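Local coordinates for protein TrwG component of type IV secretion system (Bartonella birtlesii, PDB 4JF8) that is a VirB8-family component of a type IV secretion system, probably helping to build the membrane-spanning channel through its NTF2-like soluble domain, at residues A[141-146]-A[164-169]; A[98-103]-A[127-132]; A[107-112]-A[119-124]; A[43-48]-A[145-150]. All coordinates share one frame; numbering follows the deposited sequence. Where two conformers were deposited one is given.

Contact 1 (A[141-146]-A[164-169]); sequences ATIGYT and FQVTSY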
loop_
_atom_site.group_PDB
_atom_site.type_symbol
_atom_site.label_atom_id
_atom_site.label_comp_id
_atom_site.label_asym_id
_atom_site.label_seq_id
_atom_site.Cartn_x
_atom_site.Cartn_y
_atom_site.Cartn_z
ATOM N N ALA A 141 -1.087 -18.392 8.378
ATOM C CA ALA A 141 -0.597 -18.557 7.010
ATOM C C ALA A 141 0.800 -19.134 7.051
ATOM O O ALA A 141 1.642 -18.664 7.822
ATOM C CB ALA A 141 -0.563 -17.243 6.256
ATOM N N THR A 142 1.038 -20.142 6.224
ATOM C CA THR A 142 2.378 -20.723 6.062
ATOM C C THR A 142 2.803 -20.318 4.672
ATOM O O THR A 142 2.119 -20.633 3.688
ATOM C CB THR A 142 2.357 -22.259 6.236
ATOM O OG1 THR A 142 1.861 -22.574 7.540
ATOM C CG2 THR A 142 3.736 -22.831 6.050
ATOM N N ILE A 143 3.896 -19.575 4.594
ATOM C CA ILE A 143 4.252 -18.847 3.374
ATOM C C ILE A 143 5.672 -19.170 2.948
ATOM O O ILE A 143 6.609 -19.085 3.745
ATOM C CB ILE A 143 4.145 -17.333 3.596
ATOM C CG1 ILE A 143 2.800 -16.993 4.244
ATOM C CG2 ILE A 143 4.313 -16.590 2.274
ATOM C CD1 ILE A 143 2.552 -15.515 4.441
ATOM N N GLY A 144 5.835 -19.551 1.685
ATOM C CA GLY A 144 7.155 -19.631 1.083
ATOM C C GLY A 144 7.332 -18.400 0.222
ATOM O O GLY A 144 6.391 -17.958 -0.451
ATOM N N TYR A 145 8.528 -17.831 0.237
ATOM C CA TYR A 145 8.783 -16.581 -0.492
ATOM C C TYR A 145 10.224 -16.489 -0.920
ATOM O O TYR A 145 11.090 -17.194 -0.398
ATOM C CB TYR A 145 8.364 -15.356 0.326
ATOM C CG TYR A 145 9.196 -15.105 1.559
ATOM C CD1 TYR A 145 10.261 -14.231 1.547
ATOM C CD2 TYR A 145 8.902 -15.753 2.760
ATOM C CE1 TYR A 145 11.021 -13.986 2.688
ATOM C CE2 TYR A 145 9.652 -15.529 3.901
ATOM C CZ TYR A 145 10.702 -14.630 3.869
ATOM O OH TYR A 145 11.444 -14.384 5.011
ATOM N N THR A 146 10.480 -15.606 -1.871
ATOM C CA THR A 146 11.808 -15.360 -2.400
ATOM C C THR A 146 11.804 -13.948 -2.973
ATOM O O THR A 146 10.759 -13.304 -3.077
ATOM C CB THR A 146 12.167 -16.395 -3.494
ATOM O OG1 THR A 146 13.568 -16.316 -3.777
ATOM C CG2 THR A 146 11.347 -16.185 -4.760
ATOM N N PHE A 164 9.867 -9.260 -4.697
ATOM C CA PHE A 164 9.267 -10.168 -3.732
ATOM C C PHE A 164 8.224 -11.034 -4.419
ATOM O O PHE A 164 7.380 -10.533 -5.140
ATOM C CB PHE A 164 8.608 -9.358 -2.609
ATOM C CG PHE A 164 7.886 -10.199 -1.577
ATOM C CD1 PHE A 164 8.585 -10.855 -0.573
ATOM C CD2 PHE A 164 6.509 -10.304 -1.591
ATOM C CE1 PHE A 164 7.928 -11.608 0.392
ATOM C CE2 PHE A 164 5.867 -11.054 -0.637
ATOM C CZ PHE A 164 6.574 -11.688 0.354
ATOM N N GLN A 165 8.294 -12.335 -4.176
ATOM C CA GLN A 165 7.374 -13.305 -4.756
ATOM C C GLN A 165 7.028 -14.360 -3.733
ATOM O O GLN A 165 7.925 -15.020 -3.175
ATOM C CB GLN A 165 7.961 -13.989 -5.990
ATOM C CG GLN A 165 8.176 -13.081 -7.177
ATOM C CD GLN A 165 6.883 -12.706 -7.859
ATOM O OE1 GLN A 165 6.158 -11.768 -7.443
ATOM N NE2 GLN A 165 6.568 -13.427 -8.892
ATOM N N VAL A 166 5.730 -14.517 -3.492
ATOM C CA VAL A 166 5.226 -15.632 -2.700
ATOM C C VAL A 166 5.194 -16.843 -3.619
ATOM O O VAL A 166 4.523 -16.830 -4.672
ATOM C CB VAL A 166 3.864 -15.311 -2.102
ATOM C CG1 VAL A 166 3.203 -16.559 -1.515
ATOM C CG2 VAL A 166 3.996 -14.219 -1.061
ATOM N N THR A 167 5.914 -17.896 -3.207
ATOM C CA THR A 167 6.064 -19.118 -4.001
ATOM C C THR A 167 5.140 -20.229 -3.529
ATOM O O THR A 167 4.897 -21.183 -4.267
ATOM C CB THR A 167 7.513 -19.628 -3.942
ATOM O OG1 THR A 167 7.846 -19.882 -2.568
ATOM C CG2 THR A 167 8.461 -18.595 -4.552
ATOM N N SER A 168 4.637 -20.107 -2.304
ATOM C CA SER A 168 3.622 -21.023 -1.770
ATOM C C SER A 168 2.850 -20.307 -0.685
ATOM O O SER A 168 3.413 -19.514 0.048
ATOM C CB SER A 168 4.247 -22.329 -1.253
ATOM O OG SER A 168 5.055 -22.125 -0.137
ATOM N N TYR A 169 1.565 -20.600 -0.576
ATOM C CA TYR A 169 0.728 -19.946 0.418
ATOM C C TYR A 169 -0.434 -20.845 0.774
ATOM O O TYR A 169 -1.210 -21.218 -0.093
ATOM C CB TYR A 169 0.217 -18.614 -0.121
ATOM C CG TYR A 169 -0.582 -17.813 0.865
ATOM C CD1 TYR A 169 0.039 -16.870 1.670
ATOM C CD2 TYR A 169 -1.959 -17.953 0.984
ATOM C CE1 TYR A 169 -0.679 -16.102 2.558
ATOM C CE2 TYR A 169 -2.678 -17.193 1.867
ATOM C CZ TYR A 169 -2.034 -16.261 2.656
ATOM O OH TYR A 169 -2.719 -15.467 3.552
HETATM O O HOH W 1 3.335 -22.522 2.037
HETATM O O HOH W 2 10.442 -19.789 -1.720
#

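Contact 2 (A[98-103]-A[127-132]); sequences SNKARI and HDSTGA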
loop_
_atom_site.group_PDB
_atom_site.type_symbol
_atom_site.label_atom_id
_atom_site.label_comp_id
_atom_site.label_asym_id
_atom_site.label_seq_id
_atom_site.Cartn_x
_atom_site.Cartn_y
_atom_site.Cartn_z
ATOM N N SER A 98 -20.104 -9.128 -2.654
ATOM C CA SER A 98 -20.385 -7.842 -3.275
ATOM C C SER A 98 -19.861 -6.701 -2.388
ATOM O O SER A 98 -18.744 -6.744 -1.878
ATOM C CB SER A 98 -21.898 -7.745 -3.541
ATOM O OG SER A 98 -22.251 -6.568 -4.243
ATOM N N ASN A 99 -20.673 -5.675 -2.187
ATOM C CA ASN A 99 -20.324 -4.624 -1.248
ATOM C C ASN A 99 -21.139 -4.770 0.025
ATOM O O ASN A 99 -21.303 -3.799 0.771
ATOM C CB ASN A 99 -20.547 -3.243 -1.860
ATOM C CG ASN A 99 -22.001 -2.953 -2.155
ATOM O OD1 ASN A 99 -22.826 -3.852 -2.254
ATOM N ND2 ASN A 99 -22.315 -1.668 -2.317
ATOM N N LYS A 100 -21.613 -5.984 0.300
ATOM C CA LYS A 100 -22.508 -6.214 1.425
ATOM C C LYS A 100 -21.830 -6.869 2.614
ATOM O O LYS A 100 -22.467 -7.181 3.604
ATOM C CB LYS A 100 -23.689 -7.058 0.950
ATOM C CG LYS A 100 -24.523 -6.391 -0.162
ATOM C CD LYS A 100 -25.010 -5.007 0.250
ATOM C CE LYS A 100 -26.067 -4.439 -0.699
ATOM N NZ LYS A 100 -25.513 -3.941 -1.986
ATOM N N ALA A 101 -20.519 -7.072 2.536
ATOM C CA ALA A 101 -19.756 -7.545 3.689
ATOM C C ALA A 101 -18.310 -7.192 3.507
ATOM O O ALA A 101 -17.838 -7.079 2.368
ATOM C CB ALA A 101 -19.879 -9.046 3.831
ATOM N N ARG A 102 -17.629 -7.056 4.640
ATOM C CA ARG A 102 -16.180 -6.892 4.685
ATOM C C ARG A 102 -15.629 -8.045 5.506
ATOM O O ARG A 102 -16.279 -8.501 6.448
ATOM C CB ARG A 102 -15.787 -5.582 5.377
ATOM C CG ARG A 102 -15.938 -4.332 4.548
ATOM C CD ARG A 102 -15.251 -3.122 5.170
ATOM N NE ARG A 102 -15.540 -1.911 4.417
ATOM C CZ ARG A 102 -16.620 -1.171 4.632
ATOM N NH1 ARG A 102 -17.437 -1.508 5.607
ATOM N NH2 ARG A 102 -16.850 -0.086 3.907
ATOM N N ILE A 103 -14.432 -8.486 5.160
ATOM C CA ILE A 103 -13.642 -9.401 5.986
ATOM C C ILE A 103 -12.435 -8.596 6.422
ATOM O O ILE A 103 -11.608 -8.208 5.595
ATOM C CB ILE A 103 -13.226 -10.677 5.257
ATOM C CG1 ILE A 103 -14.439 -11.509 4.828
ATOM C CG2 ILE A 103 -12.361 -11.524 6.205
ATOM C CD1 ILE A 103 -14.103 -12.672 3.932
ATOM N N HIS A 127 -17.861 -8.703 8.739
ATOM C CA HIS A 127 -18.864 -7.730 9.140
ATOM C C HIS A 127 -19.790 -7.534 7.972
ATOM O O HIS A 127 -19.378 -6.984 6.958
ATOM C CB HIS A 127 -18.223 -6.397 9.472
ATOM C CG HIS A 127 -17.340 -6.429 10.667
ATOM N ND1 HIS A 127 -17.739 -5.926 11.881
ATOM C CD2 HIS A 127 -16.086 -6.902 10.844
ATOM C CE1 HIS A 127 -16.770 -6.095 12.764
ATOM N NE2 HIS A 127 -15.759 -6.687 12.163
ATOM N N ASP A 128 -21.039 -7.964 8.096
ATOM C CA ASP A 128 -22.009 -7.726 7.039
ATOM C C ASP A 128 -22.466 -6.282 7.148
ATOM O O ASP A 128 -22.527 -5.710 8.239
ATOM C CB ASP A 128 -23.215 -8.646 7.186
ATOM C CG ASP A 128 -22.887 -10.116 6.906
ATOM O OD1 ASP A 128 -21.800 -10.420 6.418
ATOM O OD2 ASP A 128 -23.743 -10.975 7.204
ATOM N N SER A 129 -22.819 -5.716 6.007
ATOM C CA SER A 129 -23.277 -4.325 5.948
ATOM C C SER A 129 -24.542 -4.133 6.773
ATOM O O SER A 129 -24.819 -3.026 7.236
ATOM C CB SER A 129 -23.526 -3.888 4.492
ATOM O OG SER A 129 -24.478 -4.671 3.831
ATOM N N THR A 130 -25.321 -5.198 6.967
ATOM C CA THR A 130 -26.506 -5.130 7.799
ATOM C C THR A 130 -26.207 -4.926 9.288
ATOM O O THR A 130 -27.103 -4.593 10.067
ATOM C CB THR A 130 -27.278 -6.429 7.705
ATOM O OG1 THR A 130 -26.457 -7.505 8.184
ATOM C CG2 THR A 130 -27.768 -6.666 6.277
ATOM N N GLY A 131 -24.973 -5.200 9.692
ATOM C CA GLY A 131 -24.566 -5.148 11.090
ATOM C C GLY A 131 -24.340 -6.519 11.718
ATOM O O GLY A 131 -23.843 -6.591 12.821
ATOM N N ALA A 132 -24.703 -7.602 11.041
ATOM C CA ALA A 132 -24.365 -8.943 11.549
ATOM C C ALA A 132 -22.849 -9.111 11.546
ATOM O O ALA A 132 -22.161 -8.687 10.609
ATOM C CB ALA A 132 -25.000 -10.013 10.699
HETATM O O HOH W 3 -25.170 -7.606 4.356
#

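Contact 3 (A[107-112]-A[119-124]); sequences VRSIQP and TVRFTT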
loop_
_atom_site.group_PDB
_atom_site.type_symbol
_atom_site.label_atom_id
_atom_site.label_comp_id
_atom_site.label_asym_id
_atom_site.label_seq_id
_atom_site.Cartn_x
_atom_site.Cartn_y
_atom_site.Cartn_z
ATOM N N VAL A 107 -3.266 -8.812 11.716
ATOM C CA VAL A 107 -2.038 -9.614 11.828
ATOM C C VAL A 107 -1.514 -9.487 13.249
ATOM O O VAL A 107 -1.320 -8.388 13.747
ATOM C CB VAL A 107 -0.983 -9.180 10.797
ATOM C CG1 VAL A 107 0.332 -9.898 11.056
ATOM C CG2 VAL A 107 -1.456 -9.453 9.373
ATOM N N ARG A 108 -1.279 -10.629 13.890
ATOM C CA ARG A 108 -0.806 -10.664 15.286
ATOM C C ARG A 108 0.686 -10.889 15.398
ATOM O O ARG A 108 1.313 -10.356 16.298
ATOM C CB ARG A 108 -1.560 -11.720 16.093
ATOM C CG ARG A 108 -3.074 -11.583 16.105
ATOM C CD ARG A 108 -3.756 -12.827 16.701
ATOM N NE ARG A 108 -4.005 -13.872 15.699
ATOM C CZ ARG A 108 -4.194 -15.174 15.958
ATOM N NH1 ARG A 108 -4.143 -15.624 17.209
ATOM N NH2 ARG A 108 -4.404 -16.050 14.955
ATOM N N SER A 109 1.257 -11.696 14.513
ATOM C CA SER A 109 2.716 -11.958 14.528
ATOM C C SER A 109 3.141 -12.506 13.196
ATOM O O SER A 109 2.349 -13.125 12.475
ATOM C CB SER A 109 3.104 -12.903 15.671
ATOM O OG SER A 109 2.509 -14.164 15.510
ATOM N N ILE A 110 4.415 -12.297 12.880
ATOM C CA ILE A 110 5.034 -12.766 11.639
ATOM C C ILE A 110 6.381 -13.334 12.013
ATOM O O ILE A 110 7.222 -12.614 12.588
ATOM C CB ILE A 110 5.248 -11.605 10.627
ATOM C CG1 ILE A 110 3.915 -10.946 10.293
ATOM C CG2 ILE A 110 5.936 -12.133 9.373
ATOM C CD1 ILE A 110 4.040 -9.711 9.420
ATOM N N GLN A 111 6.588 -14.611 11.718
ATOM C CA GLN A 111 7.834 -15.291 12.082
ATOM C C GLN A 111 8.524 -15.883 10.852
ATOM O O GLN A 111 8.231 -17.013 10.451
ATOM C CB GLN A 111 7.577 -16.389 13.116
ATOM C CG GLN A 111 7.022 -15.887 14.443
ATOM C CD GLN A 111 7.841 -14.764 15.076
ATOM O OE1 GLN A 111 9.050 -14.635 14.848
ATOM N NE2 GLN A 111 7.176 -13.940 15.886
ATOM N N PRO A 112 9.452 -15.129 10.247
ATOM C CA PRO A 112 10.252 -15.718 9.190
ATOM C C PRO A 112 11.291 -16.635 9.813
ATOM O O PRO A 112 11.739 -16.387 10.949
ATOM C CB PRO A 112 10.938 -14.512 8.538
ATOM C CG PRO A 112 10.375 -13.291 9.186
ATOM C CD PRO A 112 9.811 -13.723 10.494
ATOM N N THR A 119 5.663 -18.050 9.067
ATOM C CA THR A 119 4.295 -18.195 9.503
ATOM C C THR A 119 3.769 -16.838 9.930
ATOM O O THR A 119 4.505 -16.002 10.455
ATOM C CB THR A 119 4.132 -19.192 10.653
ATOM O OG1 THR A 119 4.975 -18.794 11.711
ATOM C CG2 THR A 119 4.507 -20.566 10.239
ATOM N N VAL A 120 2.499 -16.611 9.659
ATOM C CA VAL A 120 1.836 -15.383 10.024
ATOM C C VAL A 120 0.581 -15.745 10.796
ATOM O O VAL A 120 -0.283 -16.437 10.242
ATOM C CB VAL A 120 1.462 -14.528 8.793
ATOM C CG1 VAL A 120 0.738 -13.261 9.228
ATOM C CG2 VAL A 120 2.704 -14.205 7.961
ATOM N N ARG A 121 0.473 -15.289 12.042
ATOM C CA ARG A 121 -0.727 -15.471 12.864
ATOM C C ARG A 121 -1.617 -14.279 12.632
ATOM O O ARG A 121 -1.160 -13.156 12.800
ATOM C CB ARG A 121 -0.357 -15.543 14.344
ATOM C CG ARG A 121 0.274 -16.861 14.743
ATOM C CD ARG A 121 0.795 -16.859 16.168
ATOM N NE ARG A 121 -0.232 -16.561 17.147
ATOM C CZ ARG A 121 -0.301 -15.419 17.818
ATOM N NH1 ARG A 121 0.607 -14.477 17.616
ATOM N NH2 ARG A 121 -1.264 -15.224 18.703
ATOM N N PHE A 122 -2.858 -14.526 12.224
ATOM C CA PHE A 122 -3.811 -13.449 11.956
ATOM C C PHE A 122 -5.215 -13.867 12.247
ATOM O O PHE A 122 -5.549 -15.055 12.283
ATOM C CB PHE A 122 -3.717 -12.933 10.501
ATOM C CG PHE A 122 -4.158 -13.927 9.447
ATOM C CD1 PHE A 122 -5.401 -13.835 8.859
ATOM C CD2 PHE A 122 -3.324 -14.963 9.044
ATOM C CE1 PHE A 122 -5.808 -14.729 7.890
ATOM C CE2 PHE A 122 -3.719 -15.853 8.061
ATOM C CZ PHE A 122 -4.966 -15.738 7.487
ATOM N N THR A 123 -6.060 -12.871 12.477
ATOM C CA THR A 123 -7.480 -13.115 12.673
ATOM C C THR A 123 -8.270 -12.520 11.521
ATOM O O THR A 123 -7.858 -11.530 10.889
ATOM C CB THR A 123 -7.996 -12.516 13.985
ATOM O OG1 THR A 123 -7.873 -11.085 13.960
ATOM C CG2 THR A 123 -7.257 -13.133 15.179
ATOM N N THR A 124 -9.381 -13.155 11.184
ATOM C CA THR A 124 -10.317 -12.545 10.252
ATOM C C THR A 124 -11.670 -12.477 10.939
ATOM O O THR A 124 -12.002 -13.277 11.801
ATOM C CB THR A 124 -10.450 -13.334 8.951
ATOM O OG1 THR A 124 -11.018 -14.627 9.196
ATOM C CG2 THR A 124 -9.110 -13.488 8.309
HETATM O O HOH W 4 3.755 -16.246 13.444
#

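Contact 4 (A[43-48]-A[145-150]); sequences VVDRYW and YTYVGA. With EDO (1,2-ethanediol), chain D.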
loop_
_atom_site.group_PDB
_atom_site.type_symbol
_atom_site.label_atom_id
_atom_site.label_comp_id
_atom_site.label_asym_id
_atom_site.label_seq_id
_atom_site.Cartn_x
_atom_site.Cartn_y
_atom_site.Cartn_z
ATOM N N VAL A 43 13.154 -7.253 9.162
ATOM C CA VAL A 43 12.261 -6.090 9.075
ATOM C C VAL A 43 11.680 -5.935 7.657
ATOM O O VAL A 43 10.479 -5.699 7.484
ATOM C CB VAL A 43 12.970 -4.805 9.594
ATOM C CG1 VAL A 43 12.113 -3.588 9.381
ATOM C CG2 VAL A 43 13.280 -4.928 11.076
ATOM N N VAL A 44 12.511 -6.082 6.637
ATOM C CA VAL A 44 12.029 -5.980 5.268
ATOM C C VAL A 44 11.155 -7.176 4.899
ATOM O O VAL A 44 10.090 -7.003 4.292
ATOM C CB VAL A 44 13.174 -5.748 4.268
ATOM C CG1 VAL A 44 12.680 -5.900 2.845
ATOM C CG2 VAL A 44 13.785 -4.363 4.519
ATOM N N ASP A 45 11.538 -8.384 5.290
ATOM C CA ASP A 45 10.720 -9.540 4.966
ATOM C C ASP A 45 9.346 -9.384 5.646
ATOM O O ASP A 45 8.304 -9.659 5.047
ATOM C CB ASP A 45 11.357 -10.845 5.431
ATOM C CG ASP A 45 12.561 -11.270 4.610
ATOM O OD1 ASP A 45 13.018 -10.567 3.696
ATOM O OD2 ASP A 45 13.114 -12.364 4.949
ATOM N N ARG A 46 9.324 -8.931 6.899
ATOM C CA ARG A 46 8.050 -8.730 7.602
ATOM C C ARG A 46 7.176 -7.701 6.890
ATOM O O ARG A 46 5.970 -7.877 6.809
ATOM C CB ARG A 46 8.260 -8.325 9.062
ATOM C CG ARG A 46 8.676 -9.481 9.962
ATOM C CD ARG A 46 8.820 -9.030 11.396
ATOM N NE ARG A 46 8.829 -10.186 12.286
ATOM C CZ ARG A 46 9.363 -10.224 13.503
ATOM N NH1 ARG A 46 9.973 -9.163 14.024
ATOM N NH2 ARG A 46 9.296 -11.352 14.191
ATOM N N TYR A 47 7.781 -6.636 6.360
ATOM C CA TYR A 47 7.021 -5.634 5.603
ATOM C C TYR A 47 6.282 -6.300 4.445
ATOM O O TYR A 47 5.061 -6.102 4.280
ATOM C CB TYR A 47 7.948 -4.539 5.082
ATOM C CG TYR A 47 7.263 -3.564 4.159
ATOM C CD1 TYR A 47 6.503 -2.527 4.665
ATOM C CD2 TYR A 47 7.313 -3.719 2.768
ATOM C CE1 TYR A 47 5.850 -1.632 3.829
ATOM C CE2 TYR A 47 6.658 -2.834 1.920
ATOM C CZ TYR A 47 5.916 -1.805 2.464
ATOM O OH TYR A 47 5.245 -0.918 1.647
ATOM N N TRP A 48 6.993 -7.076 3.638
ATOM C CA TRP A 48 6.382 -7.716 2.470
ATOM C C TRP A 48 5.375 -8.803 2.830
ATOM O O TRP A 48 4.304 -8.890 2.221
ATOM C CB TRP A 48 7.443 -8.224 1.481
ATOM C CG TRP A 48 8.114 -7.064 0.824
ATOM C CD1 TRP A 48 9.384 -6.612 1.053
ATOM C CD2 TRP A 48 7.524 -6.159 -0.113
ATOM N NE1 TRP A 48 9.613 -5.479 0.315
ATOM C CE2 TRP A 48 8.485 -5.170 -0.403
ATOM C CE3 TRP A 48 6.262 -6.068 -0.711
ATOM C CZ2 TRP A 48 8.211 -4.110 -1.283
ATOM C CZ3 TRP A 48 6.018 -5.035 -1.586
ATOM C CH2 TRP A 48 6.981 -4.075 -1.859
ATOM N N TYR A 145 8.528 -17.831 0.237
ATOM C CA TYR A 145 8.783 -16.581 -0.492
ATOM C C TYR A 145 10.224 -16.489 -0.920
ATOM O O TYR A 145 11.090 -17.194 -0.398
ATOM C CB TYR A 145 8.364 -15.356 0.326
ATOM C CG TYR A 145 9.196 -15.105 1.559
ATOM C CD1 TYR A 145 10.261 -14.231 1.547
ATOM C CD2 TYR A 145 8.902 -15.753 2.760
ATOM C CE1 TYR A 145 11.021 -13.986 2.688
ATOM C CE2 TYR A 145 9.652 -15.529 3.901
ATOM C CZ TYR A 145 10.702 -14.630 3.869
ATOM O OH TYR A 145 11.444 -14.384 5.011
ATOM N N THR A 146 10.480 -15.606 -1.871
ATOM C CA THR A 146 11.808 -15.360 -2.400
ATOM C C THR A 146 11.804 -13.948 -2.973
ATOM O O THR A 146 10.759 -13.304 -3.077
ATOM C CB THR A 146 12.167 -16.395 -3.494
ATOM O OG1 THR A 146 13.568 -16.316 -3.777
ATOM C CG2 THR A 146 11.347 -16.185 -4.760
ATOM N N TYR A 147 12.980 -13.486 -3.350
ATOM C CA TYR A 147 13.127 -12.212 -4.062
ATOM C C TYR A 147 13.844 -12.499 -5.366
ATOM O O TYR A 147 14.968 -13.015 -5.346
ATOM C CB TYR A 147 13.923 -11.201 -3.244
ATOM C CG TYR A 147 13.289 -10.780 -1.934
ATOM C CD1 TYR A 147 13.484 -11.512 -0.764
ATOM C CD2 TYR A 147 12.520 -9.631 -1.865
ATOM C CE1 TYR A 147 12.932 -11.106 0.428
ATOM C CE2 TYR A 147 11.963 -9.208 -0.676
ATOM C CZ TYR A 147 12.171 -9.946 0.467
ATOM O OH TYR A 147 11.652 -9.480 1.661
ATOM N N VAL A 148 13.207 -12.161 -6.474
ATOM C CA VAL A 148 13.713 -12.511 -7.803
ATOM C C VAL A 148 14.434 -11.355 -8.492
ATOM O O VAL A 148 14.954 -11.546 -9.587
ATOM C CB VAL A 148 12.608 -13.089 -8.714
ATOM C CG1 VAL A 148 11.935 -14.281 -8.028
ATOM C CG2 VAL A 148 11.592 -12.046 -9.145
ATOM N N GLY A 149 14.504 -10.191 -7.863
ATOM C CA GLY A 149 15.121 -9.014 -8.500
ATOM C C GLY A 149 14.121 -8.057 -9.094
ATOM O O GLY A 149 12.927 -8.334 -9.182
ATOM N N ALA A 150 14.612 -6.894 -9.504
ATOM C CA ALA A 150 13.748 -5.841 -10.003
ATOM C C ALA A 150 12.958 -6.308 -11.212
ATOM O O ALA A 150 13.534 -6.867 -12.146
ATOM C CB ALA A 150 14.593 -4.633 -10.379
HETATM C C1 EDO D . 10.661 -1.364 0.100
HETATM O O1 EDO D . 11.922 -0.688 0.171
HETATM C C2 EDO D . 10.587 -2.329 1.267
HETATM O O2 EDO D . 11.509 -3.391 0.986
#

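Contact 1 (A[141-146]-A[164-169])
A classic beta bulge interrupts the antiparallel pairing of strands 137-147 and 164-173, with T167 and S168 both set against G144. The carbonyl of G144 takes two amides: T167 N at 2.8 Å from G144 O, approaching from above the carbonyl plane, and S168 N in a weak, longer bond. In return G144 N donates to S168 O over 2.9 Å. Beyond the bulge, T146 and Q165 form a hydrogen-bonded pair through both backbone amides, and the CG2 methyls of T146 and T167 touch.

Aliphatic and aromatic side chains line the other face. I143 runs alongside the Y169 side chain, with I143 CG1 3.8 Å from Y169 CD1. Y169 CG stands anti to its backbone N (chi1 -176°), which lays the ring along I143 and brings CE1 to the methyl of A141, while its hydroxyl bonds to E57. At the other end F164 CE1 sits 3.7 Å from Y145 CD1, the two ring planes inclined at 37°; Y145 OH bonds to D45. Water 1 joins T142 O to S168 OG on the exposed face. Helix 42-57 packs over the I143, V166 and Y169 side, the helix-on-curved-sheet arrangement of the NTF2-like fold.

Contact 2 (A[98-103]-A[127-132])
K100 opens the pairing through its carbonyl, which receives the amide of S129 in a nearly straight bond of 2.8 Å between K100 O and S129 N (173° at the hydrogen), although the donor stands well above the carbonyl plane. The same oxygen accepts a water that also bonds to S129 OG, and two acceptor roles are thus filled at one atom. The K100 chain bends at chi2 and chi4; this carries CD past S129 OG, 3.6 Å away, and turns NZ back to N99 OD1, at 2.7 Å, within its own segment.

A101 follows as the non-hydrogen-bonded partner of D128, with CA atoms 4.0 Å apart. Its methyl meets D128 OD1 at 3.5 Å, an oxygen that itself accepts from Q126 NE2. Here lies the open end of the beta hairpin formed by strands 101-112 and 117-128, where the second strand runs out into a type I turn from D128 to G131, closed by G131 N on D128 O.

R102 pairs with H127 through both amides: R102 N to H127 O is 2.9 Å, and H127 N to R102 O is 2.8 Å. Beyond CB the two side chains diverge. R102 extends from CG to NE, and in the conformer described NE and NH2 form salt bridges with D60 and D62, tying the hairpin end to the segment that follows helix 42-57.

Contact 3 (A[107-112]-A[119-124])
R108 reaches across to strand 117-128 along its whole side chain. Its CB rests 3.6 Å from R121 O, the same oxygen that accepts R108 N at 2.8 Å. The chain runs extended to CD, then bends at chi3 (-87°), and CD and NE pass over the methyl of T123; NE, buried here with no polar partner in the model, lies 3.4 Å from T123 CG2. That methyl lies over one face of the guanidinium, and R121 CZ over the opposite face. At the edge NH2 gives a weak bond to F122 O, 3.1 Å away, while NH1 comes within 3.3 Å of R121 NH2 in the R121 conformer described. The two guanidinium planes are 56° apart. E174 probably makes this approach tolerable: OE1 takes R108 NH1 and OE2 takes R121 NE.

At its edge the R121 guanidinium, in that same conformer, is met by S109, whose OG accepts R121 NH1 at 2.9 Å. R108 and S109 both face R121 across a classic beta bulge, and S109 N adds a weak bond to R121 O. On the reverse face V107 CG1 and V120 CG1 meet at 3.8 Å, and I110 lies alongside V120, near helix 42-57. S109 helps fix the turn of R121, F122 O adds only a weak hold on R108, and the shared carboxylate probably offsets the repulsion between the two guanidinium groups.

Contact 4 (A[43-48]-A[145-150])
D45 grips two tyrosines, one with each carboxylate oxygen, and this is the close-fitting part of the contact. Y145 OH donates to D45 OD2 at 2.6 Å and Y147 OH to D45 OD1 at 2.7 Å; both hydroxyls approach from above the carboxylate plane. The rings are turned differently: the Y145 plane stands 81° from the carboxylate and that of Y147 only 29°. A chi1 of -72°, CG anti to the carbonyl carbon, brings the carboxylate within bonding distance of both hydroxyls. S39 OG and the amide of Y40 bond to OD2 and OD1 as well, so the buried group has four partners, which probably favours its ionised form.

Packing is sparser around W48. Its CD1 approaches Y147 OH at 3.7 Å, and V44 CG1 stands 3.9 Å from the same hydroxyl. Next to CD1, W48 NE1 donates to O2 of a 1,2-ethanediol, probably from the crystallisation liquor, at 2.9 Å and near the ring plane; the diol also bonds to W48 of the second subunit. Helix 42-57 thus sits between strand 137-147 and the second subunit, where the two Y47 hydroxyls bond and each Y47 ring meets W48 of the other subunit, while F164 of strand 164-173 packs against W48 and Y147.

How the contacts relate
Contacts 1, 2 and 3 stitch one four-stranded antiparallel sheet, whereas contact 4 sets a helix on it. Contact 2 lies at the surface, about 29 Å from contact 1 between centres, and relies on backbone bonds, while its long side chains reach other partners. Contacts 2 and 3 hold the same hairpin at different heights. Contacts 1 and 3 are partly buried and share a design, a classic bulge with one largely apolar face, but contact 3 has paired arginines on its other face where contact 1 has small hydroxyls. Contact 4 is buried and polar; it shares Y145 with contact 1 and meets contact 3 through R46 on I110 O.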